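Local coordinates for protein SSD1 (Saccharomyces cerevisiae S288C, PDB 7AM1) that binds messenger RNAs as a non-enzymatic member of the RNase II family, and is implicated in translational repression and control of the cell cycle, at residues A[429-432]-A[433-436]; A[504-507]-A[508-511]; A[647-650]-A[651-654]; A[660-663]-A[664-668]; A[676-680]-A[681-685]. One frame throughout, in Å; residues are numbered along the deposited sequence.

All five contacts are local, and they mark points where helices start or stop or where loops turn. Contact 4 is the buried one, built on two arginines with acidic partners; contact 5 lies at the surface, and contacts 1, 2 and 3 are partly buried. Contact 4 leads into helix 668-681 and contact 5 ends it, and the two meet where Phe660 packs on Leu676. Leu429 of contact 1 packs against the backbone of contact 4. At a different site, contacts 2 and 3 join a helix end to a tight turn through the polar groups of Arg510 and Asn653. Contact 1 opens a helix, while contacts 2 and 5 close theirs, contact 5 with a Schellman motif.

Contact 1: A[429-432]-A[433-436]; sequences LLPQ and SFND
Pro431 and Phe434 lie side by side and point the same way, with CD of the proline 3.7 Å from CD1 of the phenylalanine ring, which it meets obliquely. Leu430 crosses Phe434 at about a right angle, and the two CB atoms meet at 3.8 Å. A large apolar ring suits this buried place, where Val409 of helix 408-416 and Ile403 also pack on it. With CG anti to the carbonyl carbon (chi1 -73°), the Asn435 side chain brings OD1 toward Leu430. There one water donates to Asn435 OD1 at 2.9 Å and accepts from Leu430 N at 3.0 Å, tying the incoming chain to the first turn. The carbonyl O of Pro431 receives Phe434 N at 2.8 Å from well above the carbonyl plane, and more weakly Asn435 N at 3.4 Å. A straighter bond of 3.0 Å runs from Asp436 N to Gln432 O. Ser433 OG bonds the carbonyl of Phe342. Proline has no N-H to offer and fits well where a chain enters a helix, and here Pro431 takes the N-cap position of helix 432-438, within the RNB domain.

Contact 2: A[504-507]-A[508-511]; sequences RSFY and ARRI
Four backbone bonds join Arg504-Tyr507 to Ala508-Ile511 in the i to i+4 pattern: Ala508 N to Arg504 O at 2.8 Å, Arg509 N to Ser505 O, Arg510 N to Phe506 O and Ile511 N to Tyr507 O at 3.0 Å. Apolar contact centres on Tyr507, whose CG is anti to the backbone N (chi1 174°), which carries the ring forward along the helix to Ile511. There Ile511 CD1 lies 4.1 Å from the ring centroid in an off-centre CH-pi contact, and CG1 covers the same face. Cationic groups also approach the rings: Arg510 NH1 stands at the edge of Tyr507, 3.3 Å from CE1, and Arg509 NH2 comes obliquely to Phe506 CD1 at 3.7 Å. Exchanging Tyr507 for an alanine is likely to open a gap beside Ile511 and leave the Arg510 guanidinium without the ring edge that flanks it. Arg510 is long enough to reach on to Glu551, in a salt bridge, and to the carbonyl of Leu652, in a hydrogen bond. A water accepts from Arg509 NH1 at 3.0 Å and donates to Ser505 OG at 2.7 Å. The whole is the last turns of helix 495-510, with Ile511 the first residue to leave helical geometry.

Contact 3: A[647-650]-A[651-654]; sequences YGHY and ALNL
A type I turn with Ala651 and Leu652 at its corners, followed by a G1 beta bulge, brings His649 to pair with Leu654, with Asn653 and Leu654 both facing the histidine. His649 and Leu654 form a single antiparallel, hydrogen-bonded pair: His649 N gives a straight bond to Leu654 O at 2.8 Å, and Leu654 N returns one to His649 O at 3.1 Å. Inside this loop, Asn653 N bonds to Tyr650 O at 2.9 Å, meeting it from far above the carbonyl plane. Asn653 has positive phi (53°), a backbone shape that asparagine adopts more readily than most residues other than glycine, which is consistent with its place in the bulge. The side-chain contact is between His649 and Leu652. With CG anti to its backbone N (chi1 -164°), the imidazole turns one face to the leucine, and Leu652 CD1 stands 3.6 Å from the ring centroid, almost on the normal, in a CH-pi contact. Leu652 N also makes a weak bond to His649 ND1 at 3.5 Å. The other ring nitrogen, NE2, is bonded to Asp529, which helps fix the rotation of the ring. The turn lies between strand 635-638 and helix 668-681: Gln577 bonds its backbone, Tyr650 packs on Ala604 and Leu607 of helix 604-612, and Asn653 ND2 reaches the carbonyl of Arg510 at the end of helix 495-510.

Contact 4: A[660-663]-A[664-668]; sequences FTAP and MRRYA
The carbonyl O of Ala662 accepts two amides: Arg665 N (3.2 Å, from above the carbonyl plane) closes a type I turn with Pro663 and Met664 at its corners, and Arg666 N, one residue on, adds a second bond to the same oxygen at 3.0 Å. Proline suits its corner because its ring fixes phi near the value the turn needs. Ala662 turns its methyl toward the two arginines. Its CB lies over the rim of one face of the Arg665 guanidinium, 3.6 Å from Arg665 NE, and nearly over the centre of the other, 3.5 Å from Arg666 CZ; so small a group lets both come close. Arg666, bent at chi3 (-60°), folds back along Thr661, with NH2 3.6 Å from Thr661 N. Arg665 NH2 and Arg666 NH1 both form salt bridges to Asp530, and Arg666 NH2 forms one to Asp669. A leucine in place of Arg666 would probably leave Asp669 without its cationic mate and Asp530 with Arg665 alone from this pair. These residues form part of the sequence signature of the RNase II family. They lead into helix 668-681, where Phe660 packs on Val672 and Leu676; helix 544-568 also packs on Phe660 and Thr661, and Tyr667 touches Ala413 of helix 408-416.

Contact 5: A[676-680]-A[681-685]; sequences LKAVI and HDTPY
Lys677 O takes His681 N at 2.8 Å in a nearly straight bond in the final turn of helix 668-681, which ends in a Schellman motif. The lysine's ammonium group leads away to a salt bridge with Asp398. Next, Ala678 O receives Thr683 N at 3.0 Å, in the carbonyl plane on a lone pair. This residue is small enough for the returning chain to pass close by: its CB is 3.7 Å from Thr683 OG1 and 4.1 Å from Tyr685 CD1, and Tyr685 goes on to bond Gln675 by its hydroxyl. Val679 O then accepts Asp682 N weakly at 3.2 Å, the second bond back into the final turn. Asp682 has positive phi (51°), which turns the chain out of the helix. Ile680 is the last of the segment. Its CG2, anti to the backbone N, stands over the face of the adjacent imidazole in a CH-pi contact, 4.0 Å from the centroid of the His681 ring.

Contact 1: A[429-432]-A[433-436]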
loop_
_atom_site.group_PDB
_atom_site.type_symbol
_atom_site.label_atom_id
_atom_site.label_comp_id
_atom_site.label_asym_id
_atom_site.label_seq_id
_atom_site.Cartn_x
_atom_site.Cartn_y
_atom_site.Cartn_z
ATOM N N LEU A 429 -18.619 -1.596 1.266
ATOM C CA LEU A 429 -18.857 -2.454 0.113
ATOM C C LEU A 429 -20.351 -2.558 -0.170
ATOM O O LEU A 429 -20.789 -2.424 -1.318
ATOM C CB LEU A 429 -18.263 -3.843 0.351
ATOM C CG LEU A 429 -18.521 -4.890 -0.737
ATOM C CD1 LEU A 429 -17.872 -4.471 -2.045
ATOM C CD2 LEU A 429 -18.024 -6.260 -0.299
ATOM N N LEU A 430 -21.136 -2.769 0.872
ATOM C CA LEU A 430 -22.555 -3.069 0.792
ATOM C C LEU A 430 -23.387 -1.853 1.164
ATOM O O LEU A 430 -22.869 -0.853 1.667
ATOM C CB LEU A 430 -22.885 -4.236 1.724
ATOM C CG LEU A 430 -22.120 -5.530 1.441
ATOM C CD1 LEU A 430 -22.277 -6.513 2.591
ATOM C CD2 LEU A 430 -22.594 -6.146 0.136
ATOM N N PRO A 431 -24.696 -1.903 0.921
ATOM C CA PRO A 431 -25.568 -0.829 1.408
ATOM C C PRO A 431 -25.493 -0.716 2.921
ATOM O O PRO A 431 -25.282 -1.704 3.630
ATOM C CB PRO A 431 -26.965 -1.260 0.945
ATOM C CG PRO A 431 -26.724 -2.197 -0.193
ATOM C CD PRO A 431 -25.440 -2.907 0.142
ATOM N N GLN A 432 -25.677 0.513 3.414
ATOM C CA GLN A 432 -25.652 0.749 4.852
ATOM C C GLN A 432 -26.593 -0.198 5.581
ATOM O O GLN A 432 -26.285 -0.670 6.682
ATOM C CB GLN A 432 -26.036 2.198 5.152
ATOM C CG GLN A 432 -24.875 3.070 5.579
ATOM C CD GLN A 432 -24.250 2.603 6.876
ATOM O OE1 GLN A 432 -24.887 1.911 7.669
ATOM N NE2 GLN A 432 -22.996 2.976 7.098
ATOM N N SER A 433 -27.741 -0.504 4.969
ATOM C CA SER A 433 -28.715 -1.383 5.602
ATOM C C SER A 433 -28.136 -2.763 5.879
ATOM O O SER A 433 -28.527 -3.413 6.855
ATOM C CB SER A 433 -29.959 -1.499 4.719
ATOM O OG SER A 433 -29.630 -2.033 3.447
ATOM N N PHE A 434 -27.210 -3.230 5.039
ATOM C CA PHE A 434 -26.576 -4.522 5.279
ATOM C C PHE A 434 -25.624 -4.450 6.466
ATOM O O PHE A 434 -25.632 -5.327 7.337
ATOM C CB PHE A 434 -25.833 -4.989 4.028
ATOM C CG PHE A 434 -26.721 -5.613 2.992
ATOM C CD1 PHE A 434 -27.693 -4.863 2.348
ATOM C CD2 PHE A 434 -26.574 -6.944 2.651
ATOM C CE1 PHE A 434 -28.507 -5.434 1.392
ATOM C CE2 PHE A 434 -27.383 -7.521 1.694
ATOM C CZ PHE A 434 -28.353 -6.767 1.064
ATOM N N ASN A 435 -24.783 -3.414 6.508
ATOM C CA ASN A 435 -23.887 -3.222 7.643
ATOM C C ASN A 435 -24.659 -3.222 8.954
ATOM O O ASN A 435 -24.327 -3.961 9.888
ATOM C CB ASN A 435 -23.121 -1.908 7.479
ATOM C CG ASN A 435 -22.052 -1.983 6.411
ATOM O OD1 ASN A 435 -22.086 -2.849 5.541
ATOM N ND2 ASN A 435 -21.099 -1.066 6.470
ATOM N N ASP A 436 -25.706 -2.397 9.034
ATOM C CA ASP A 436 -26.452 -2.245 10.278
ATOM C C ASP A 436 -27.107 -3.556 10.705
ATOM O O ASP A 436 -27.063 -3.923 11.885
ATOM C CB ASP A 436 -27.511 -1.153 10.115
ATOM C CG ASP A 436 -26.911 0.232 9.944
ATOM O OD1 ASP A 436 -25.678 0.388 10.090
ATOM O OD2 ASP A 436 -27.682 1.170 9.648
HETATM O O HOH W 1 -20.006 -3.198 3.613
#

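Contact 2: A[504-507]-A[508-511]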
loop_
_atom_site.group_PDB
_atom_site.type_symbol
_atom_site.label_atom_id
_atom_site.label_comp_id
_atom_site.label_asym_id
_atom_site.label_seq_id
_atom_site.Cartn_x
_atom_site.Cartn_y
_atom_site.Cartn_z
ATOM N N ARG A 504 -0.580 -17.655 18.602
ATOM C CA ARG A 504 0.875 -17.770 18.557
ATOM C C ARG A 504 1.307 -19.115 17.986
ATOM O O ARG A 504 2.289 -19.192 17.237
ATOM C CB ARG A 504 1.468 -17.584 19.958
ATOM C CG ARG A 504 2.982 -17.361 19.973
ATOM C CD ARG A 504 3.622 -17.796 21.293
ATOM N NE ARG A 504 3.497 -19.240 21.484
ATOM C CZ ARG A 504 4.292 -20.151 20.922
ATOM N NH1 ARG A 504 5.296 -19.778 20.136
ATOM N NH2 ARG A 504 4.082 -21.442 21.150
ATOM N N SER A 505 0.598 -20.194 18.341
ATOM C CA SER A 505 0.965 -21.511 17.830
ATOM C C SER A 505 0.674 -21.629 16.336
ATOM O O SER A 505 1.434 -22.275 15.606
ATOM C CB SER A 505 0.244 -22.616 18.609
ATOM O OG SER A 505 -1.094 -22.769 18.173
ATOM N N PHE A 506 -0.432 -21.037 15.862
ATOM C CA PHE A 506 -0.660 -20.961 14.421
ATOM C C PHE A 506 0.480 -20.214 13.745
ATOM O O PHE A 506 1.015 -20.646 12.717
ATOM C CB PHE A 506 -1.975 -20.241 14.100
ATOM C CG PHE A 506 -3.216 -20.999 14.472
ATOM C CD1 PHE A 506 -3.162 -22.306 14.914
ATOM C CD2 PHE A 506 -4.456 -20.396 14.331
ATOM C CE1 PHE A 506 -4.322 -22.985 15.238
ATOM C CE2 PHE A 506 -5.612 -21.065 14.652
ATOM C CZ PHE A 506 -5.549 -22.367 15.102
ATOM N N TYR A 507 0.851 -19.069 14.318
ATOM C CA TYR A 507 1.892 -18.223 13.752
ATOM C C TYR A 507 3.225 -18.953 13.713
ATOM O O TYR A 507 3.915 -18.959 12.687
ATOM C CB TYR A 507 1.993 -16.945 14.586
ATOM C CG TYR A 507 3.118 -16.014 14.219
ATOM C CD1 TYR A 507 3.152 -15.393 12.980
ATOM C CD2 TYR A 507 4.128 -15.722 15.127
ATOM C CE1 TYR A 507 4.171 -14.525 12.645
ATOM C CE2 TYR A 507 5.151 -14.848 14.802
ATOM C CZ TYR A 507 5.167 -14.253 13.564
ATOM O OH TYR A 507 6.186 -13.386 13.249
ATOM N N ALA A 508 3.593 -19.591 14.826
ATOM C CA ALA A 508 4.873 -20.281 14.905
ATOM C C ALA A 508 4.982 -21.372 13.853
ATOM O O ALA A 508 6.057 -21.595 13.285
ATOM C CB ALA A 508 5.058 -20.871 16.303
ATOM N N ARG A 509 3.882 -22.075 13.587
ATOM C CA ARG A 509 3.913 -23.098 12.550
ATOM C C ARG A 509 3.966 -22.451 11.167
ATOM O O ARG A 509 4.666 -22.939 10.273
ATOM C CB ARG A 509 2.714 -24.032 12.708
ATOM C CG ARG A 509 2.870 -25.367 11.983
ATOM C CD ARG A 509 1.664 -26.282 12.205
ATOM N NE ARG A 509 0.412 -25.567 11.963
ATOM C CZ ARG A 509 -0.535 -25.340 12.874
ATOM N NH1 ARG A 509 -0.423 -25.798 14.117
ATOM N NH2 ARG A 509 -1.618 -24.663 12.522
ATOM N N ARG A 510 3.232 -21.349 10.972
ATOM C CA ARG A 510 3.215 -20.693 9.666
ATOM C C ARG A 510 4.614 -20.243 9.256
ATOM O O ARG A 510 5.028 -20.442 8.108
ATOM C CB ARG A 510 2.262 -19.495 9.669
ATOM C CG ARG A 510 2.057 -18.889 8.274
ATOM C CD ARG A 510 1.095 -17.702 8.267
ATOM N NE ARG A 510 1.555 -16.586 9.097
ATOM C CZ ARG A 510 2.596 -15.806 8.813
ATOM N NH1 ARG A 510 2.928 -14.819 9.637
ATOM N NH2 ARG A 510 3.313 -16.011 7.713
ATOM N N ILE A 511 5.355 -19.619 10.179
ATOM C CA ILE A 511 6.697 -19.142 9.860
ATOM C C ILE A 511 7.766 -20.149 10.273
ATOM O O ILE A 511 8.961 -19.852 10.196
ATOM C CB ILE A 511 6.995 -17.765 10.503
ATOM C CG1 ILE A 511 7.005 -17.840 12.034
ATOM C CG2 ILE A 511 5.995 -16.731 10.017
ATOM C CD1 ILE A 511 7.743 -16.675 12.687
HETATM O O HOH W 2 -1.683 -24.922 16.650
#

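Contact 3: A[647-650]-A[651-654]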
loop_
_atom_site.group_PDB
_atom_site.type_symbol
_atom_site.label_atom_id
_atom_site.label_comp_id
_atom_site.label_asym_id
_atom_site.label_seq_id
_atom_site.Cartn_x
_atom_site.Cartn_y
_atom_site.Cartn_z
ATOM N N TYR A 647 0.944 -21.652 -6.658
ATOM C CA TYR A 647 -0.151 -21.137 -5.848
ATOM C C TYR A 647 0.328 -20.434 -4.583
ATOM O O TYR A 647 -0.498 -19.882 -3.848
ATOM C CB TYR A 647 -1.093 -22.276 -5.449
ATOM C CG TYR A 647 -1.934 -22.885 -6.554
ATOM C CD1 TYR A 647 -1.980 -22.340 -7.837
ATOM C CD2 TYR A 647 -2.695 -24.017 -6.299
ATOM C CE1 TYR A 647 -2.765 -22.916 -8.824
ATOM C CE2 TYR A 647 -3.470 -24.594 -7.269
ATOM C CZ TYR A 647 -3.509 -24.048 -8.527
ATOM O OH TYR A 647 -4.302 -24.654 -9.475
ATOM N N GLY A 648 1.632 -20.436 -4.316
ATOM C CA GLY A 648 2.119 -19.995 -3.028
ATOM C C GLY A 648 1.933 -18.507 -2.796
ATOM O O GLY A 648 1.898 -17.696 -3.722
ATOM N N HIS A 649 1.785 -18.166 -1.521
ATOM C CA HIS A 649 1.708 -16.790 -1.036
ATOM C C HIS A 649 3.019 -16.551 -0.288
ATOM O O HIS A 649 3.156 -16.931 0.881
ATOM C CB HIS A 649 0.484 -16.602 -0.150
ATOM C CG HIS A 649 0.103 -15.170 0.077
ATOM N ND1 HIS A 649 0.960 -14.246 0.633
ATOM C CD2 HIS A 649 -1.060 -14.514 -0.148
ATOM C CE1 HIS A 649 0.347 -13.078 0.723
ATOM N NE2 HIS A 649 -0.882 -13.215 0.259
ATOM N N TYR A 650 3.991 -15.952 -0.982
ATOM C CA TYR A 650 5.345 -15.842 -0.448
ATOM C C TYR A 650 5.366 -15.079 0.873
ATOM O O TYR A 650 5.956 -15.538 1.857
ATOM C CB TYR A 650 6.256 -15.163 -1.475
ATOM C CG TYR A 650 7.686 -14.975 -1.013
ATOM C CD1 TYR A 650 8.649 -15.952 -1.242
ATOM C CD2 TYR A 650 8.073 -13.817 -0.353
ATOM C CE1 TYR A 650 9.959 -15.779 -0.821
ATOM C CE2 TYR A 650 9.376 -13.635 0.072
ATOM C CZ TYR A 650 10.314 -14.615 -0.163
ATOM O OH TYR A 650 11.607 -14.416 0.269
ATOM N N ALA A 651 4.728 -13.907 0.912
ATOM C CA ALA A 651 4.822 -13.056 2.094
ATOM C C ALA A 651 4.268 -13.744 3.335
ATOM O O ALA A 651 4.699 -13.437 4.453
ATOM C CB ALA A 651 4.093 -11.733 1.856
ATOM N N LEU A 652 3.303 -14.652 3.162
ATOM C CA LEU A 652 2.708 -15.406 4.258
ATOM C C LEU A 652 3.316 -16.793 4.422
ATOM O O LEU A 652 2.894 -17.538 5.315
ATOM C CB LEU A 652 1.197 -15.546 4.048
ATOM C CG LEU A 652 0.378 -14.258 4.039
ATOM C CD1 LEU A 652 -1.084 -14.544 3.721
ATOM C CD2 LEU A 652 0.499 -13.533 5.354
ATOM N N ASN A 653 4.270 -17.165 3.570
ATOM C CA ASN A 653 4.896 -18.487 3.610
ATOM C C ASN A 653 3.847 -19.593 3.575
ATOM O O ASN A 653 3.958 -20.607 4.269
ATOM C CB ASN A 653 5.791 -18.639 4.838
ATOM C CG ASN A 653 6.709 -19.836 4.734
ATOM O OD1 ASN A 653 7.254 -20.118 3.669
ATOM N ND2 ASN A 653 6.868 -20.562 5.832
ATOM N N LEU A 654 2.808 -19.393 2.763
ATOM C CA LEU A 654 1.729 -20.367 2.667
ATOM C C LEU A 654 1.674 -21.001 1.281
ATOM O O LEU A 654 1.848 -20.305 0.273
ATOM C CB LEU A 654 0.380 -19.714 2.989
ATOM C CG LEU A 654 0.170 -19.427 4.479
ATOM C CD1 LEU A 654 -1.139 -18.695 4.710
ATOM C CD2 LEU A 654 0.213 -20.714 5.297
#

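Contact 4: A[660-663]-A[664-668]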
loop_
_atom_site.group_PDB
_atom_site.type_symbol
_atom_site.label_atom_id
_atom_site.label_comp_id
_atom_site.label_asym_id
_atom_site.label_seq_id
_atom_site.Cartn_x
_atom_site.Cartn_y
_atom_site.Cartn_z
ATOM N N PHE A 660 -11.602 -15.274 2.700
ATOM C CA PHE A 660 -12.873 -15.772 3.207
ATOM C C PHE A 660 -13.376 -14.997 4.417
ATOM O O PHE A 660 -14.591 -14.985 4.647
ATOM C CB PHE A 660 -12.721 -17.266 3.559
ATOM C CG PHE A 660 -13.769 -17.819 4.494
ATOM C CD1 PHE A 660 -14.922 -18.411 3.996
ATOM C CD2 PHE A 660 -13.569 -17.813 5.867
ATOM C CE1 PHE A 660 -15.875 -18.947 4.853
ATOM C CE2 PHE A 660 -14.519 -18.347 6.730
ATOM C CZ PHE A 660 -15.671 -18.916 6.221
ATOM N N THR A 661 -12.504 -14.287 5.142
ATOM C CA THR A 661 -12.807 -13.780 6.475
ATOM C C THR A 661 -13.359 -12.355 6.508
ATOM O O THR A 661 -13.591 -11.834 7.604
ATOM C CB THR A 661 -11.543 -13.832 7.362
ATOM O OG1 THR A 661 -10.416 -13.309 6.640
ATOM C CG2 THR A 661 -11.238 -15.264 7.822
ATOM N N ALA A 662 -13.582 -11.705 5.364
ATOM C CA ALA A 662 -14.017 -10.304 5.351
ATOM C C ALA A 662 -15.020 -10.053 4.229
ATOM O O ALA A 662 -14.824 -9.180 3.379
ATOM C CB ALA A 662 -12.809 -9.372 5.231
ATOM N N PRO A 663 -16.142 -10.781 4.228
ATOM C CA PRO A 663 -17.155 -10.570 3.178
ATOM C C PRO A 663 -17.876 -9.233 3.261
ATOM O O PRO A 663 -18.505 -8.832 2.273
ATOM C CB PRO A 663 -18.127 -11.737 3.398
ATOM C CG PRO A 663 -18.034 -11.990 4.880
ATOM C CD PRO A 663 -16.565 -11.812 5.194
ATOM N N MET A 664 -17.822 -8.531 4.393
ATOM C CA MET A 664 -18.473 -7.230 4.482
ATOM C C MET A 664 -17.687 -6.125 3.787
ATOM O O MET A 664 -18.237 -5.038 3.586
ATOM C CB MET A 664 -18.703 -6.841 5.944
ATOM C CG MET A 664 -19.595 -7.804 6.716
ATOM S SD MET A 664 -21.272 -7.894 6.054
ATOM C CE MET A 664 -22.011 -6.434 6.773
ATOM N N ARG A 665 -16.423 -6.367 3.418
ATOM C CA ARG A 665 -15.612 -5.348 2.763
ATOM C C ARG A 665 -14.882 -5.825 1.516
ATOM O O ARG A 665 -14.303 -4.986 0.815
ATOM C CB ARG A 665 -14.577 -4.767 3.744
ATOM C CG ARG A 665 -13.743 -5.797 4.507
ATOM C CD ARG A 665 -12.730 -5.102 5.408
ATOM N NE ARG A 665 -11.799 -6.020 6.050
ATOM C CZ ARG A 665 -10.664 -6.450 5.502
ATOM N NH1 ARG A 665 -10.317 -6.070 4.276
ATOM N NH2 ARG A 665 -9.880 -7.281 6.180
ATOM N N ARG A 666 -14.899 -7.121 1.207
ATOM C CA ARG A 666 -14.252 -7.668 0.021
ATOM C C ARG A 666 -15.252 -8.506 -0.765
ATOM O O ARG A 666 -15.854 -9.436 -0.217
ATOM C CB ARG A 666 -13.045 -8.531 0.396
ATOM C CG ARG A 666 -12.021 -7.841 1.269
ATOM C CD ARG A 666 -10.751 -8.689 1.377
ATOM N NE ARG A 666 -11.020 -10.002 1.971
ATOM C CZ ARG A 666 -10.340 -10.539 2.985
ATOM N NH1 ARG A 666 -9.326 -9.887 3.541
ATOM N NH2 ARG A 666 -10.675 -11.739 3.445
ATOM N N TYR A 667 -15.423 -8.189 -2.050
ATOM C CA TYR A 667 -16.346 -8.974 -2.858
ATOM C C TYR A 667 -15.772 -10.336 -3.234
ATOM O O TYR A 667 -16.535 -11.280 -3.450
ATOM C CB TYR A 667 -16.738 -8.236 -4.139
ATOM C CG TYR A 667 -17.829 -8.967 -4.882
ATOM C CD1 TYR A 667 -19.162 -8.790 -4.538
ATOM C CD2 TYR A 667 -17.525 -9.872 -5.891
ATOM C CE1 TYR A 667 -20.165 -9.474 -5.195
ATOM C CE2 TYR A 667 -18.521 -10.561 -6.554
ATOM C CZ TYR A 667 -19.837 -10.359 -6.202
ATOM O OH TYR A 667 -20.828 -11.044 -6.863
ATOM N N ALA A 668 -14.445 -10.462 -3.336
ATOM C CA ALA A 668 -13.863 -11.765 -3.638
ATOM C C ALA A 668 -14.353 -12.816 -2.649
ATOM O O ALA A 668 -14.624 -13.963 -3.026
ATOM C CB ALA A 668 -12.337 -11.681 -3.613
#

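Contact 5: A[676-680]-A[681-685]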
loop_
_atom_site.group_PDB
_atom_site.type_symbol
_atom_site.label_atom_id
_atom_site.label_comp_id
_atom_site.label_asym_id
_atom_site.label_seq_id
_atom_site.Cartn_x
_atom_site.Cartn_y
_atom_site.Cartn_z
ATOM N N LEU A 676 -17.577 -22.233 -1.296
ATOM C CA LEU A 676 -17.527 -23.105 -0.128
ATOM C C LEU A 676 -18.875 -23.773 0.118
ATOM O O LEU A 676 -18.934 -24.969 0.425
ATOM C CB LEU A 676 -17.097 -22.319 1.108
ATOM C CG LEU A 676 -17.024 -23.129 2.411
ATOM C CD1 LEU A 676 -16.014 -24.259 2.286
ATOM C CD2 LEU A 676 -16.697 -22.228 3.587
ATOM N N LYS A 677 -19.968 -23.021 -0.023
ATOM C CA LYS A 677 -21.286 -23.603 0.195
ATOM C C LYS A 677 -21.565 -24.732 -0.789
ATOM O O LYS A 677 -22.135 -25.763 -0.411
ATOM C CB LYS A 677 -22.358 -22.524 0.086
ATOM C CG LYS A 677 -22.291 -21.489 1.188
ATOM C CD LYS A 677 -23.543 -20.647 1.195
ATOM C CE LYS A 677 -23.375 -19.422 2.047
ATOM N NZ LYS A 677 -24.517 -18.494 1.861
ATOM N N ALA A 678 -21.175 -24.558 -2.057
ATOM C CA ALA A 678 -21.295 -25.645 -3.025
ATOM C C ALA A 678 -20.549 -26.884 -2.544
ATOM O O ALA A 678 -21.077 -28.000 -2.585
ATOM C CB ALA A 678 -20.775 -25.200 -4.392
ATOM N N VAL A 679 -19.314 -26.700 -2.073
ATOM C CA VAL A 679 -18.546 -27.820 -1.537
ATOM C C VAL A 679 -19.256 -28.415 -0.328
ATOM O O VAL A 679 -19.394 -29.638 -0.206
ATOM C CB VAL A 679 -17.117 -27.366 -1.192
ATOM C CG1 VAL A 679 -16.396 -28.422 -0.372
ATOM C CG2 VAL A 679 -16.345 -27.092 -2.466
ATOM N N ILE A 680 -19.721 -27.557 0.583
ATOM C CA ILE A 680 -20.405 -28.032 1.782
ATOM C C ILE A 680 -21.596 -28.901 1.402
ATOM O O ILE A 680 -21.724 -30.047 1.852
ATOM C CB ILE A 680 -20.845 -26.841 2.654
ATOM C CG1 ILE A 680 -19.642 -26.234 3.375
ATOM C CG2 ILE A 680 -21.931 -27.269 3.644
ATOM C CD1 ILE A 680 -19.930 -24.883 4.003
ATOM N N HIS A 681 -22.489 -28.363 0.576
ATOM C CA HIS A 681 -23.704 -29.058 0.177
ATOM C C HIS A 681 -23.493 -29.991 -1.006
ATOM O O HIS A 681 -24.459 -30.607 -1.471
ATOM C CB HIS A 681 -24.798 -28.042 -0.157
ATOM C CG HIS A 681 -25.202 -27.189 1.004
ATOM N ND1 HIS A 681 -25.659 -27.719 2.191
ATOM C CD2 HIS A 681 -25.223 -25.845 1.160
ATOM C CE1 HIS A 681 -25.941 -26.739 3.029
ATOM N NE2 HIS A 681 -25.685 -25.591 2.428
ATOM N N ASP A 682 -22.262 -30.113 -1.499
ATOM C CA ASP A 682 -21.951 -31.018 -2.603
ATOM C C ASP A 682 -22.899 -30.792 -3.778
ATOM O O ASP A 682 -23.332 -31.731 -4.447
ATOM C CB ASP A 682 -21.997 -32.472 -2.133
ATOM C CG ASP A 682 -21.254 -33.406 -3.062
ATOM O OD1 ASP A 682 -21.737 -33.646 -4.188
ATOM O OD2 ASP A 682 -20.173 -33.887 -2.666
ATOM N N THR A 683 -23.233 -29.517 -4.026
ATOM C CA THR A 683 -24.063 -29.156 -5.163
ATOM C C THR A 683 -23.185 -28.824 -6.364
ATOM O O THR A 683 -22.028 -28.419 -6.203
ATOM C CB THR A 683 -24.936 -27.951 -4.837
ATOM O OG1 THR A 683 -24.135 -26.765 -4.840
ATOM C CG2 THR A 683 -25.569 -28.108 -3.472
ATOM N N PRO A 684 -23.702 -28.981 -7.582
ATOM C CA PRO A 684 -22.871 -28.704 -8.761
ATOM C C PRO A 684 -22.526 -27.225 -8.842
ATOM O O PRO A 684 -23.397 -26.360 -8.726
ATOM C CB PRO A 684 -23.744 -29.154 -9.938
ATOM C CG PRO A 684 -25.139 -29.160 -9.425
ATOM C CD PRO A 684 -25.087 -29.348 -7.935
ATOM N N TYR A 685 -21.238 -26.945 -9.015
ATOM C CA TYR A 685 -20.735 -25.588 -9.193
ATOM C C TYR A 685 -20.404 -25.418 -10.672
ATOM O O TYR A 685 -19.445 -26.019 -11.169
ATOM C CB TYR A 685 -19.515 -25.339 -8.317
ATOM C CG TYR A 685 -19.076 -23.904 -8.347
ATOM C CD1 TYR A 685 -19.741 -22.938 -7.606
ATOM C CD2 TYR A 685 -18.016 -23.506 -9.148
ATOM C CE1 TYR A 685 -19.347 -21.621 -7.645
ATOM C CE2 TYR A 685 -17.616 -22.194 -9.193
ATOM C CZ TYR A 685 -18.286 -21.256 -8.446
ATOM O OH TYR A 685 -17.878 -19.948 -8.497
#